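Local structure of nisin leader peptide-processing serine protease NisP (Lactococcus lactis subsp. lactis, 4MZD) at residues A[92-103]-A[167-176]; A[198-206]-A[353-364]. The protein probably acts as a subtilisin-like serine endopeptidase that cuts the leader peptide from the nisin precursor during biosynthesis of this antibiotic. All coordinates share one frame; numbering follows the deposited sequence.

Interaction 1: residues A[92-103]-A[167-176]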
ATOM      1  N   LYS A  92      14.638  15.604  -7.935  1.00 10.79           N
ATOM      2  CA  LYS A  92      13.336  15.651  -8.590  1.00 11.35           C
ATOM      3  C   LYS A  92      13.175  14.579  -9.663  1.00 12.04           C
ATOM      4  O   LYS A  92      12.129  14.493 -10.305  1.00 13.09           O
ATOM      5  CB  LYS A  92      13.091  17.035  -9.193  1.00 12.22           C
ATOM      6  CG  LYS A  92      12.959  18.137  -8.160  1.00 12.82           C
ATOM      7  CD  LYS A  92      11.855  17.838  -7.162  1.00 13.84           C
ATOM      8  CE  LYS A  92      11.511  19.070  -6.344  1.00 14.35           C
ATOM      9  NZ  LYS A  92      10.460  18.784  -5.338  1.00 14.85           N
ATOM     10  N   LYS A  93      14.205  13.762  -9.866  1.00 11.68           N
ATOM     11  CA  LYS A  93      14.164  12.750 -10.919  1.00 12.75           C
ATOM     12  C   LYS A  93      13.382  11.494 -10.520  1.00 12.36           C
ATOM     13  O   LYS A  93      12.886  10.769 -11.380  1.00 14.43           O
ATOM     14  CB  LYS A  93      15.582  12.367 -11.339  1.00 16.88           C
ATOM     15  CG  LYS A  93      16.336  13.459 -12.064  1.00 21.41           C
ATOM     16  CD  LYS A  93      17.699  12.965 -12.515  1.00 24.41           C
ATOM     17  CE  LYS A  93      17.596  11.662 -13.302  1.00 26.54           C
ATOM     18  NZ  LYS A  93      17.511  10.455 -12.424  1.00 27.80           N
ATOM     19  N   ILE A  94      13.271  11.246  -9.223  1.00 10.41           N
ATOM     20  CA  ILE A  94      12.609  10.056  -8.703  1.00  9.97           C
ATOM     21  C   ILE A  94      11.144  10.369  -8.411  1.00  9.22           C
ATOM     22  O   ILE A  94      10.808  11.482  -7.998  1.00 10.27           O
ATOM     23  CB  ILE A  94      13.330   9.574  -7.414  1.00 10.09           C
ATOM     24  CG1 ILE A  94      12.689   8.312  -6.843  1.00 10.83           C
ATOM     25  CG2 ILE A  94      13.353  10.671  -6.349  1.00 11.03           C
ATOM     26  CD1 ILE A  94      12.781   7.112  -7.749  1.00 11.58           C
ATOM     27  N   SER A  95      10.270   9.393  -8.632  1.00  9.13           N
ATOM     28  CA  SER A  95       8.887   9.549  -8.210  1.00  9.43           C
ATOM     29  C   SER A  95       8.273   8.221  -7.829  1.00  9.54           C
ATOM     30  O   SER A  95       8.721   7.158  -8.262  1.00 10.91           O
ATOM     31  CB  SER A  95       8.042  10.202  -9.300  1.00 10.32           C
ATOM     32  OG  SER A  95       8.023   9.397 -10.465  1.00 11.70           O
ATOM     33  N   VAL A  96       7.238   8.305  -7.004  1.00  8.47           N
ATOM     34  CA  VAL A  96       6.412   7.155  -6.682  1.00  8.06           C
ATOM     35  C   VAL A  96       5.055   7.328  -7.348  1.00  6.99           C
ATOM     36  O   VAL A  96       4.423   8.386  -7.225  1.00  7.66           O
ATOM     37  CB  VAL A  96       6.211   7.001  -5.158  1.00  8.75           C
ATOM     38  CG1 VAL A  96       5.352   5.787  -4.856  1.00  8.72           C
ATOM     39  CG2 VAL A  96       7.564   6.899  -4.443  1.00 10.26           C
ATOM     40  N   GLY A  97       4.613   6.300  -8.066  1.00  6.92           N
ATOM     41  CA  GLY A  97       3.273   6.300  -8.617  1.00  6.85           C
ATOM     42  C   GLY A  97       2.317   5.667  -7.626  1.00  6.83           C
ATOM     43  O   GLY A  97       2.520   4.526  -7.217  1.00  8.77           O
ATOM     44  N   ILE A  98       1.288   6.405  -7.225  1.00  6.24           N
ATOM     45  CA  ILE A  98       0.366   5.935  -6.203  1.00  6.43           C
ATOM     46  C   ILE A  98      -0.934   5.479  -6.851  1.00  6.29           C
ATOM     47  O   ILE A  98      -1.673   6.293  -7.415  1.00  6.93           O
ATOM     48  CB  ILE A  98       0.053   7.016  -5.155  1.00  6.95           C
ATOM     49  CG1 ILE A  98       1.332   7.662  -4.616  1.00  8.56           C
ATOM     50  CG2 ILE A  98      -0.763   6.411  -4.011  1.00  7.64           C
ATOM     51  CD1 ILE A  98       1.046   8.816  -3.670  1.00  9.65           C
ATOM     52  N   ILE A  99      -1.194   4.177  -6.784  1.00  6.16           N
ATOM     53  CA  ILE A  99      -2.389   3.587  -7.374  1.00  6.28           C
ATOM     54  C   ILE A  99      -3.392   3.399  -6.239  1.00  6.66           C
ATOM     55  O   ILE A  99      -3.251   2.504  -5.406  1.00  6.85           O
ATOM     56  CB  ILE A  99      -2.045   2.256  -8.056  1.00  6.77           C
ATOM     57  CG1 ILE A  99      -1.052   2.507  -9.200  1.00  7.83           C
ATOM     58  CG2 ILE A  99      -3.305   1.576  -8.561  1.00  7.85           C
ATOM     59  CD1 ILE A  99      -0.607   1.251  -9.953  1.00  8.59           C
ATOM     60  N   ASP A 100      -4.379   4.286  -6.174  1.00  6.78           N
ATOM     61  CA  ASP A 100      -5.217   4.375  -4.987  1.00  6.73           C
ATOM     62  C   ASP A 100      -6.467   5.193  -5.309  1.00  6.42           C
ATOM     63  O   ASP A 100      -6.892   5.241  -6.466  1.00  6.95           O
ATOM     64  CB  ASP A 100      -4.408   4.949  -3.810  1.00  6.92           C
ATOM     65  CG  ASP A 100      -4.857   4.400  -2.471  1.00  6.78           C
ATOM     66  OD1 ASP A 100      -5.982   4.741  -2.058  1.00  7.61           O
ATOM     67  OD2 ASP A 100      -4.082   3.654  -1.834  1.00  7.72           O
ATOM     68  N   SER A 101      -7.053   5.845  -4.311  1.00  6.63           N
ATOM     69  CA  SER A 101      -8.318   6.544  -4.545  1.00  6.92           C
ATOM     70  C   SER A 101      -8.170   7.976  -5.062  1.00  7.04           C
ATOM     71  O   SER A 101      -9.149   8.719  -5.076  1.00  7.98           O
ATOM     72  CB  SER A 101      -9.199   6.531  -3.290  1.00  7.97           C
ATOM     73  OG  SER A 101      -8.667   7.352  -2.268  1.00  7.64           O
ATOM     74  N   GLY A 102      -6.972   8.355  -5.504  1.00  7.15           N
ATOM     75  CA  GLY A 102      -6.723   9.716  -5.937  1.00  7.58           C
ATOM     76  C   GLY A 102      -6.041  10.512  -4.846  1.00  7.31           C
ATOM     77  O   GLY A 102      -5.504   9.946  -3.892  1.00  7.57           O
ATOM     78  N   ILE A 103      -6.045  11.833  -4.971  1.00  7.48           N
ATOM     79  CA  ILE A 103      -5.409  12.659  -3.959  1.00  8.05           C
ATOM     80  C   ILE A 103      -6.126  13.992  -3.858  1.00  8.32           C
ATOM     81  O   ILE A 103      -6.766  14.432  -4.813  1.00  9.41           O
ATOM     82  CB  ILE A 103      -3.906  12.887  -4.288  1.00  8.83           C
ATOM     83  CG1 ILE A 103      -3.091  13.257  -3.037  1.00 10.15           C
ATOM     84  CG2 ILE A 103      -3.739  13.930  -5.397  1.00 10.21           C
ATOM     85  CD1 ILE A 103      -1.592  13.275  -3.272  1.00 11.33           C
ATOM     86  N   GLY A 167       8.524  15.419   0.598  1.00  8.22           N
ATOM     87  CA  GLY A 167       8.632  16.174  -0.630  1.00  8.47           C
ATOM     88  C   GLY A 167       8.994  15.373  -1.872  1.00  8.48           C
ATOM     89  O   GLY A 167       9.065  15.939  -2.962  1.00  9.49           O
ATOM     90  N   ILE A 168       9.224  14.068  -1.740  1.00  8.16           N
ATOM     91  CA  ILE A 168       9.514  13.259  -2.917  1.00  8.54           C
ATOM     92  C   ILE A 168       8.331  13.317  -3.886  1.00  7.83           C
ATOM     93  O   ILE A 168       7.173  13.351  -3.480  1.00  8.32           O
ATOM     94  CB  ILE A 168       9.896  11.807  -2.536  1.00  9.16           C
ATOM     95  CG1 ILE A 168      10.736  11.154  -3.630  1.00 10.81           C
ATOM     96  CG2 ILE A 168       8.661  10.977  -2.188  1.00  8.96           C
ATOM     97  CD1 ILE A 168      11.480   9.925  -3.139  1.00 13.14           C
ATOM     98  N   THR A 169       8.619  13.339  -5.178  1.00  8.06           N
ATOM     99  CA  THR A 169       7.569  13.496  -6.174  1.00  8.21           C
ATOM    100  C   THR A 169       6.634  12.296  -6.183  1.00  7.63           C
ATOM    101  O   THR A 169       7.080  11.144  -6.177  1.00  7.93           O
ATOM    102  CB  THR A 169       8.175  13.703  -7.570  1.00  8.76           C
ATOM    103  OG1 THR A 169       9.032  14.849  -7.534  1.00 10.03           O
ATOM    104  CG2 THR A 169       7.095  13.937  -8.604  1.00  9.70           C
ATOM    105  N   VAL A 170       5.334  12.576  -6.181  1.00  7.16           N
ATOM    106  CA  VAL A 170       4.327  11.533  -6.339  1.00  7.19           C
ATOM    107  C   VAL A 170       3.424  11.833  -7.527  1.00  7.27           C
ATOM    108  O   VAL A 170       3.014  12.984  -7.746  1.00  7.96           O
ATOM    109  CB  VAL A 170       3.485  11.326  -5.060  1.00  7.64           C
ATOM    110  CG1 VAL A 170       4.377  10.852  -3.933  1.00  8.53           C
ATOM    111  CG2 VAL A 170       2.731  12.587  -4.675  1.00  8.92           C
ATOM    112  N   ASN A 171       3.141  10.786  -8.300  1.00  7.02           N
ATOM    113  CA  ASN A 171       2.213  10.852  -9.415  1.00  7.18           C
ATOM    114  C   ASN A 171       1.011   9.975  -9.085  1.00  7.09           C
ATOM    115  O   ASN A 171       1.161   8.970  -8.395  1.00  8.07           O
ATOM    116  CB  ASN A 171       2.905  10.418 -10.705  1.00  7.67           C
ATOM    117  CG  ASN A 171       3.971  11.405 -11.143  1.00  7.99           C
ATOM    118  OD1 ASN A 171       3.713  12.599 -11.267  1.00  8.59           O
ATOM    119  ND2 ASN A 171       5.178  10.914 -11.350  1.00  9.23           N
ATOM    120  N   ILE A 172      -0.172  10.362  -9.550  1.00  7.24           N
ATOM    121  CA  ILE A 172      -1.427   9.864  -8.997  1.00  7.76           C
ATOM    122  C   ILE A 172      -2.261   9.107 -10.018  1.00  7.20           C
ATOM    123  O   ILE A 172      -2.617   9.648 -11.064  1.00  8.12           O
ATOM    124  CB  ILE A 172      -2.261  11.047  -8.465  1.00  9.75           C
ATOM    125  CG1 ILE A 172      -1.422  11.909  -7.516  1.00 11.77           C
ATOM    126  CG2 ILE A 172      -3.555  10.565  -7.834  1.00  9.74           C
ATOM    127  CD1 ILE A 172      -0.894  11.170  -6.325  1.00 13.56           C
ATOM    128  N   TYR A 173      -2.597   7.862  -9.678  1.00  7.24           N
ATOM    129  CA  TYR A 173      -3.365   6.979 -10.554  1.00  7.45           C
ATOM    130  C   TYR A 173      -4.590   6.509  -9.787  1.00  7.03           C
ATOM    131  O   TYR A 173      -4.480   5.735  -8.835  1.00  8.63           O
ATOM    132  CB  TYR A 173      -2.482   5.820 -11.054  1.00  7.65           C
ATOM    133  CG  TYR A 173      -1.270   6.395 -11.737  1.00  7.61           C
ATOM    134  CD1 TYR A 173      -1.337   6.833 -13.053  1.00  8.43           C
ATOM    135  CD2 TYR A 173      -0.087   6.603 -11.041  1.00  7.89           C
ATOM    136  CE1 TYR A 173      -0.253   7.439 -13.661  1.00  8.33           C
ATOM    137  CE2 TYR A 173       1.005   7.209 -11.645  1.00  8.08           C
ATOM    138  CZ  TYR A 173       0.918   7.619 -12.952  1.00  7.98           C
ATOM    139  OH  TYR A 173       2.003   8.226 -13.541  1.00  8.55           O
ATOM    140  N   ARG A 174      -5.758   7.018 -10.172  1.00  7.30           N
ATOM    141  CA  ARG A 174      -6.970   6.765  -9.408  1.00  7.28           C
ATOM    142  C   ARG A 174      -7.688   5.517  -9.902  1.00  7.25           C
ATOM    143  O   ARG A 174      -8.047   5.421 -11.079  1.00  7.81           O
ATOM    144  CB  ARG A 174      -7.911   7.969  -9.462  1.00  7.85           C
ATOM    145  CG  ARG A 174      -9.133   7.803  -8.573  1.00  8.61           C
ATOM    146  CD  ARG A 174      -9.884   9.090  -8.293  1.00 10.54           C
ATOM    147  NE  ARG A 174     -10.688   9.560  -9.414  1.00 11.16           N
ATOM    148  CZ  ARG A 174     -11.951   9.209  -9.657  1.00 11.96           C
ATOM    149  NH1 ARG A 174     -12.584   9.736 -10.696  1.00 12.79           N
ATOM    150  NH2 ARG A 174     -12.589   8.362  -8.867  1.00 13.17           N
ATOM    151  N   VAL A 175      -7.900   4.574  -8.982  1.00  7.18           N
ATOM    152  CA  VAL A 175      -8.592   3.325  -9.286  1.00  7.62           C
ATOM    153  C   VAL A 175      -9.779   3.062  -8.359  1.00  7.57           C
ATOM    154  O   VAL A 175     -10.396   2.002  -8.431  1.00  8.24           O
ATOM    155  CB  VAL A 175      -7.640   2.102  -9.291  1.00  7.78           C
ATOM    156  CG1 VAL A 175      -6.561   2.267 -10.352  1.00  8.42           C
ATOM    157  CG2 VAL A 175      -7.038   1.869  -7.912  1.00  8.38           C
ATOM    158  N   PHE A 176     -10.107   4.019  -7.497  1.00  7.84           N
ATOM    159  CA  PHE A 176     -11.314   3.932  -6.681  1.00  8.15           C
ATOM    160  C   PHE A 176     -12.121   5.202  -6.841  1.00  9.28           C
ATOM    161  O   PHE A 176     -11.559   6.298  -6.951  1.00  9.51           O
ATOM    162  CB  PHE A 176     -11.004   3.800  -5.186  1.00  8.46           C
ATOM    163  CG  PHE A 176     -10.376   2.495  -4.796  1.00  8.26           C
ATOM    164  CD1 PHE A 176     -11.156   1.417  -4.399  1.00  9.24           C
ATOM    165  CD2 PHE A 176      -8.999   2.348  -4.811  1.00  9.18           C
ATOM    166  CE1 PHE A 176     -10.575   0.222  -4.023  1.00  9.53           C
ATOM    167  CE2 PHE A 176      -8.410   1.154  -4.456  1.00 10.12           C
ATOM    168  CZ  PHE A 176      -9.200   0.089  -4.054  1.00  9.78           C
TER
HETATM  169  O   HOH W   1       9.792  15.951  -9.916  1.00 19.34           O
HETATM  170  O   HOH W   2       8.300  17.194  -6.087  1.00 19.63           O
HETATM  171  O   HOH W   3      11.973  16.364  -4.012  1.00 27.52           O
HETATM  172  O   HOH W   4      11.192  13.715  -6.413  1.00 15.49           O
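V96, I98 and D100 lie beside V170, I172 and R174 in parallel, and the backbone N and O of each bond the residues flanking these partners, T169, N171, Y173 and V175, six bonds in all; V175 N to D100 O (2.8 Å, N-H...O angle 171°) is the last, just beyond strand 169-174. On the face turned to helix 147-156, branched aliphatic chains fill the space between sheet and helix. I98 has CG1 anti to its carbonyl carbon (chi1 -50°), which lets CD1 reach V170 CB at 3.8 Å. I103 CG2 lies 3.7 Å from I172 CG1. On the other face, the Y173 ring turns its edge to G97, Y173 CE2 lying 3.9 Å from G97 CA; glycine leaves room for the ring.

Other polar contacts lie at the two ends. K92 NZ is linked to G167 O by water. R174 lays CD 3.3 Å from S101 O, and a bend at chi3 (75°) carries NH2 to F176 O at 3.0 Å, while E134 and the carbonyl of D140 hold the same guanidinium. D100 OD1 accepts S101 N (2.7 Å) on its anti lone pair and also bonds H147 ND1. An aspartate where a parallel strand ends, facing the histidine, is the acid site of the predicted subtilase charge-relay triad.

Interaction 2: residues A[198-206]-A[353-364]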
ATOM      1  N   ASN A 198       7.580   6.204 -13.325  1.00  9.60           N
ATOM      2  CA  ASN A 198       7.645   6.019 -11.882  1.00  8.81           C
ATOM      3  C   ASN A 198       8.409   4.752 -11.563  1.00  8.93           C
ATOM      4  O   ASN A 198       7.914   3.653 -11.811  1.00  9.64           O
ATOM      5  CB  ASN A 198       6.245   5.890 -11.292  1.00  8.94           C
ATOM      6  CG  ASN A 198       5.426   7.138 -11.474  1.00  7.91           C
ATOM      7  OD1 ASN A 198       5.623   8.131 -10.772  1.00  8.57           O
ATOM      8  ND2 ASN A 198       4.507   7.104 -12.429  1.00  8.66           N
ATOM      9  N   LYS A 199       9.595   4.875 -10.982  1.00  8.62           N
ATOM     10  CA  LYS A 199      10.389   3.678 -10.743  1.00  9.81           C
ATOM     11  C   LYS A 199       9.918   2.866  -9.535  1.00  9.03           C
ATOM     12  O   LYS A 199      10.305   1.704  -9.393  1.00  9.63           O
ATOM     13  CB  LYS A 199      11.873   4.014 -10.662  1.00 11.58           C
ATOM     14  CG  LYS A 199      12.420   4.587 -11.976  1.00 13.86           C
ATOM     15  CD  LYS A 199      12.073   3.721 -13.200  1.00 16.22           C
ATOM     16  CE  LYS A 199      12.426   4.426 -14.516  1.00 17.74           C
ATOM     17  NZ  LYS A 199      12.047   3.633 -15.734  1.00 18.75           N
ATOM     18  N   VAL A 200       9.085   3.469  -8.687  1.00  7.84           N
ATOM     19  CA  VAL A 200       8.426   2.769  -7.593  1.00  7.90           C
ATOM     20  C   VAL A 200       6.927   3.006  -7.724  1.00  6.77           C
ATOM     21  O   VAL A 200       6.491   4.134  -7.951  1.00  7.67           O
ATOM     22  CB  VAL A 200       8.930   3.257  -6.214  1.00  8.27           C
ATOM     23  CG1 VAL A 200       8.231   2.502  -5.091  1.00  9.09           C
ATOM     24  CG2 VAL A 200      10.454   3.119  -6.116  1.00  9.34           C
ATOM     25  N   ILE A 201       6.152   1.927  -7.614  1.00  6.83           N
ATOM     26  CA  ILE A 201       4.703   1.963  -7.774  1.00  7.04           C
ATOM     27  C   ILE A 201       4.074   1.365  -6.517  1.00  6.88           C
ATOM     28  O   ILE A 201       4.367   0.226  -6.151  1.00  8.15           O
ATOM     29  CB  ILE A 201       4.282   1.161  -9.033  1.00  7.87           C
ATOM     30  CG1 ILE A 201       4.889   1.790 -10.297  1.00  8.82           C
ATOM     31  CG2 ILE A 201       2.775   1.077  -9.150  1.00  9.01           C
ATOM     32  CD1 ILE A 201       4.732   0.951 -11.554  1.00  9.97           C
ATOM     33  N   ASN A 202       3.224   2.150  -5.855  1.00  6.60           N
ATOM     34  CA  ASN A 202       2.610   1.776  -4.585  1.00  6.52           C
ATOM     35  C   ASN A 202       1.173   1.329  -4.785  1.00  6.27           C
ATOM     36  O   ASN A 202       0.364   2.090  -5.328  1.00  6.79           O
ATOM     37  CB  ASN A 202       2.636   2.988  -3.638  1.00  6.83           C
ATOM     38  CG  ASN A 202       2.153   2.655  -2.233  1.00  6.60           C
ATOM     39  OD1 ASN A 202       2.958   2.363  -1.352  1.00  7.12           O
ATOM     40  ND2 ASN A 202       0.842   2.671  -2.023  1.00  6.78           N
ATOM     41  N   ILE A 203       0.856   0.115  -4.337  1.00  6.55           N
ATOM     42  CA  ILE A 203      -0.503  -0.415  -4.436  1.00  6.85           C
ATOM     43  C   ILE A 203      -1.009  -0.845  -3.049  1.00  6.67           C
ATOM     44  O   ILE A 203      -0.788  -1.976  -2.594  1.00  7.48           O
ATOM     45  CB  ILE A 203      -0.606  -1.590  -5.433  1.00  7.63           C
ATOM     46  CG1 ILE A 203       0.073  -1.235  -6.760  1.00  8.71           C
ATOM     47  CG2 ILE A 203      -2.068  -1.971  -5.642  1.00  8.95           C
ATOM     48  CD1 ILE A 203      -0.077  -2.306  -7.802  1.00 11.19           C
ATOM     49  N   SER A 204      -1.703   0.068  -2.375  1.00  6.60           N
ATOM     50  CA  SER A 204      -2.252  -0.181  -1.042  1.00  6.99           C
ATOM     51  C   SER A 204      -3.678  -0.743  -1.112  1.00  7.03           C
ATOM     52  O   SER A 204      -4.589  -0.262  -0.435  1.00  7.67           O
ATOM     53  CB  SER A 204      -2.221   1.108  -0.219  1.00  7.37           C
ATOM     54  OG  SER A 204      -0.886   1.430   0.146  1.00  7.21           O
ATOM     55  N   ALA A 205      -3.843  -1.783  -1.922  1.00  6.70           N
ATOM     56  CA  ALA A 205      -5.146  -2.367  -2.236  1.00  7.18           C
ATOM     57  C   ALA A 205      -4.895  -3.759  -2.781  1.00  7.09           C
ATOM     58  O   ALA A 205      -3.795  -4.048  -3.242  1.00  7.66           O
ATOM     59  CB  ALA A 205      -5.855  -1.530  -3.286  1.00  8.99           C
ATOM     60  N   GLY A 206      -5.906  -4.622  -2.761  1.00  7.25           N
ATOM     61  CA  GLY A 206      -5.719  -5.966  -3.269  1.00  7.80           C
ATOM     62  C   GLY A 206      -6.985  -6.787  -3.227  1.00  7.75           C
ATOM     63  O   GLY A 206      -8.074  -6.273  -2.965  1.00  8.09           O
ATOM     64  N   SER A 353      -2.251  -0.732   4.266  1.00  6.98           N
ATOM     65  CA  SER A 353      -2.152   0.350   3.290  1.00  7.20           C
ATOM     66  C   SER A 353      -1.255   1.498   3.735  1.00  6.55           C
ATOM     67  O   SER A 353      -0.867   2.302   2.895  1.00  6.69           O
ATOM     68  CB  SER A 353      -3.521   0.922   2.969  1.00  8.19           C
ATOM     69  OG  SER A 353      -4.135   1.415   4.134  1.00  9.05           O
ATOM     70  N   PHE A 354      -0.957   1.590   5.029  1.00  6.65           N
ATOM     71  CA  PHE A 354      -0.142   2.673   5.559  1.00  7.11           C
ATOM     72  C   PHE A 354       1.272   2.239   5.913  1.00  7.21           C
ATOM     73  O   PHE A 354       2.139   3.084   6.149  1.00  8.99           O
ATOM     74  CB  PHE A 354      -0.874   3.352   6.713  1.00  7.86           C
ATOM     75  CG  PHE A 354      -2.246   3.775   6.326  1.00  7.27           C
ATOM     76  CD1 PHE A 354      -2.421   4.761   5.359  1.00  8.40           C
ATOM     77  CD2 PHE A 354      -3.362   3.138   6.834  1.00  7.59           C
ATOM     78  CE1 PHE A 354      -3.679   5.116   4.937  1.00  8.84           C
ATOM     79  CE2 PHE A 354      -4.635   3.504   6.419  1.00  8.06           C
ATOM     80  CZ  PHE A 354      -4.789   4.499   5.466  1.00  8.86           C
ATOM     81  N   ALA A 355       1.502   0.924   5.929  1.00  6.99           N
ATOM     82  CA  ALA A 355       2.848   0.359   6.001  1.00  7.38           C
ATOM     83  C   ALA A 355       3.500   0.386   4.619  1.00  6.96           C
ATOM     84  O   ALA A 355       4.666   0.746   4.467  1.00  7.67           O
ATOM     85  CB  ALA A 355       2.784  -1.070   6.528  1.00  7.93           C
ATOM     86  N   THR A 356       2.721   0.002   3.612  1.00  6.64           N
ATOM     87  CA  THR A 356       3.166  -0.079   2.227  1.00  6.74           C
ATOM     88  C   THR A 356       3.857   1.198   1.719  1.00  6.40           C
ATOM     89  O   THR A 356       4.966   1.128   1.201  1.00  6.78           O
ATOM     90  CB  THR A 356       1.981  -0.531   1.347  1.00  6.96           C
ATOM     91  OG1 THR A 356       1.501  -1.782   1.851  1.00  7.15           O
ATOM     92  CG2 THR A 356       2.389  -0.733  -0.094  1.00  7.84           C
ATOM     93  N   PRO A 357       3.235   2.379   1.900  1.00  6.25           N
ATOM     94  CA  PRO A 357       3.870   3.612   1.415  1.00  6.57           C
ATOM     95  C   PRO A 357       5.160   3.963   2.144  1.00  6.49           C
ATOM     96  O   PRO A 357       5.999   4.668   1.569  1.00  6.85           O
ATOM     97  CB  PRO A 357       2.799   4.688   1.665  1.00  7.03           C
ATOM     98  CG  PRO A 357       1.876   4.081   2.687  1.00  6.79           C
ATOM     99  CD  PRO A 357       1.847   2.628   2.316  1.00  6.64           C
ATOM    100  N   LYS A 358       5.314   3.524   3.388  1.00  6.60           N
ATOM    101  CA  LYS A 358       6.577   3.745   4.080  1.00  7.02           C
ATOM    102  C   LYS A 358       7.691   3.015   3.335  1.00  6.83           C
ATOM    103  O   LYS A 358       8.776   3.551   3.118  1.00  7.65           O
ATOM    104  CB  LYS A 358       6.508   3.272   5.533  1.00  7.42           C
ATOM    105  CG  LYS A 358       5.532   4.045   6.406  1.00  7.79           C
ATOM    106  CD  LYS A 358       5.636   3.548   7.850  1.00  8.57           C
ATOM    107  CE  LYS A 358       4.904   4.413   8.867  1.00  8.47           C
ATOM    108  NZ  LYS A 358       3.429   4.231   8.865  1.00  8.67           N
ATOM    109  N   VAL A 359       7.415   1.780   2.924  1.00  6.62           N
ATOM    110  CA  VAL A 359       8.371   1.016   2.145  1.00  7.08           C
ATOM    111  C   VAL A 359       8.576   1.640   0.758  1.00  6.79           C
ATOM    112  O   VAL A 359       9.713   1.770   0.296  1.00  7.54           O
ATOM    113  CB  VAL A 359       7.938  -0.460   2.055  1.00  7.55           C
ATOM    114  CG1 VAL A 359       8.896  -1.248   1.172  1.00  8.52           C
ATOM    115  CG2 VAL A 359       7.878  -1.065   3.458  1.00  8.61           C
ATOM    116  N   SER A 360       7.494   2.036   0.092  1.00  6.96           N
ATOM    117  CA  SER A 360       7.630   2.646  -1.235  1.00  7.06           C
ATOM    118  C   SER A 360       8.505   3.893  -1.216  1.00  7.12           C
ATOM    119  O   SER A 360       9.385   4.063  -2.059  1.00  7.49           O
ATOM    120  CB  SER A 360       6.267   3.016  -1.806  1.00  7.41           C
ATOM    121  OG  SER A 360       5.525   1.849  -2.068  1.00  7.98           O
ATOM    122  N   GLY A 361       8.251   4.785  -0.264  1.00  7.13           N
ATOM    123  CA  GLY A 361       9.039   5.998  -0.179  1.00  7.35           C
ATOM    124  C   GLY A 361      10.498   5.711   0.130  1.00  7.49           C
ATOM    125  O   GLY A 361      11.394   6.349  -0.420  1.00  8.25           O
ATOM    126  N   ALA A 362      10.744   4.768   1.035  1.00  7.50           N
ATOM    127  CA  ALA A 362      12.107   4.390   1.387  1.00  8.34           C
ATOM    128  C   ALA A 362      12.844   3.826   0.174  1.00  8.06           C
ATOM    129  O   ALA A 362      14.010   4.155  -0.069  1.00  8.94           O
ATOM    130  CB  ALA A 362      12.089   3.386   2.518  1.00  9.67           C
ATOM    131  N   LEU A 363      12.172   2.964  -0.583  1.00  8.39           N
ATOM    132  CA  LEU A 363      12.769   2.408  -1.790  1.00  9.13           C
ATOM    133  C   LEU A 363      13.089   3.491  -2.800  1.00  8.59           C
ATOM    134  O   LEU A 363      14.125   3.435  -3.460  1.00  9.96           O
ATOM    135  CB  LEU A 363      11.842   1.381  -2.422  1.00 10.08           C
ATOM    136  CG  LEU A 363      11.802   0.014  -1.761  1.00 12.13           C
ATOM    137  CD1 LEU A 363      10.636  -0.755  -2.343  1.00 13.54           C
ATOM    138  CD2 LEU A 363      13.119  -0.729  -1.977  1.00 13.86           C
ATOM    139  N   ALA A 364      12.202   4.471  -2.925  1.00  8.70           N
ATOM    140  CA  ALA A 364      12.440   5.567  -3.852  1.00  8.86           C
ATOM    141  C   ALA A 364      13.686   6.362  -3.441  1.00  8.33           C
ATOM    142  O   ALA A 364      14.477   6.758  -4.297  1.00  9.54           O
ATOM    143  CB  ALA A 364      11.215   6.457  -3.948  1.00  9.90           C
TER
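In the subtilase core the helix that follows the predicted nucleophile S353 packs against a central strand, and N202, S204 and V200 supply the strand's side of the contact. Strand 200-203 and helix 356-364 run almost exactly opposite ways (177°), their axes 8.4 Å apart.

N202 is the polar centre. With CG anti to the backbone N (chi1 -174°), its amide reaches down to the helix, where S360 OG donates to N202 OD1 at 2.7 Å, in the carbonyl plane and on a lone pair. The other end of the amide, ND2, gives one of its hydrogens to S204 OG (3.0 Å), which lies close to the amide plane. The two bonds, one at each end, fix the amide's rotation and give OD1 and ND2 each a partner in a buried place. S204, at the centre of an inverse gamma turn, in turn donates OG to S353 O, though that oxygen's position is less sure. S204 CB presses on S353 CB at 3.4 Å, tighter than usual, so a small serine suits the spot.

Farther along, V200 provides hydrocarbon contact: CG1 touches S360 O (3.6 Å) and CG2 packs against A364 CA (3.9 Å), the small helix residues admitting a branched chain. S353 OG bonds H147 NE2 and also R488 O at the chain's C-terminus, consistent with a cleaved end lying in the site. A predicted nucleophile near the N-terminal end of a buried helix that packs on the parallel sheet is characteristic of the subtilisin fold.

Both contacts are buried in the subtilase core, interaction 2 nearer its centre; interaction 1 reaches solvent at K92. They share one sheet: strand 95-100 lies between 169-174 and 200-210, and G97 O accepts N202 N at 2.8 Å; beside it I99 packs on I201 and V96 on N202. N198 OD1 accepts S95 OG, joining the strands' starting ends. Interaction 1 is strand on strand, held chiefly by backbone bonds, whereas interaction 2 is helix on sheet and depends on side chains, a buried amide and hydroxyls among hydrocarbon. They hold two predicted triad members, D100 and S353, their side chains about 6 Å apart at nearest, with H147 bonded to both and S204 touching both.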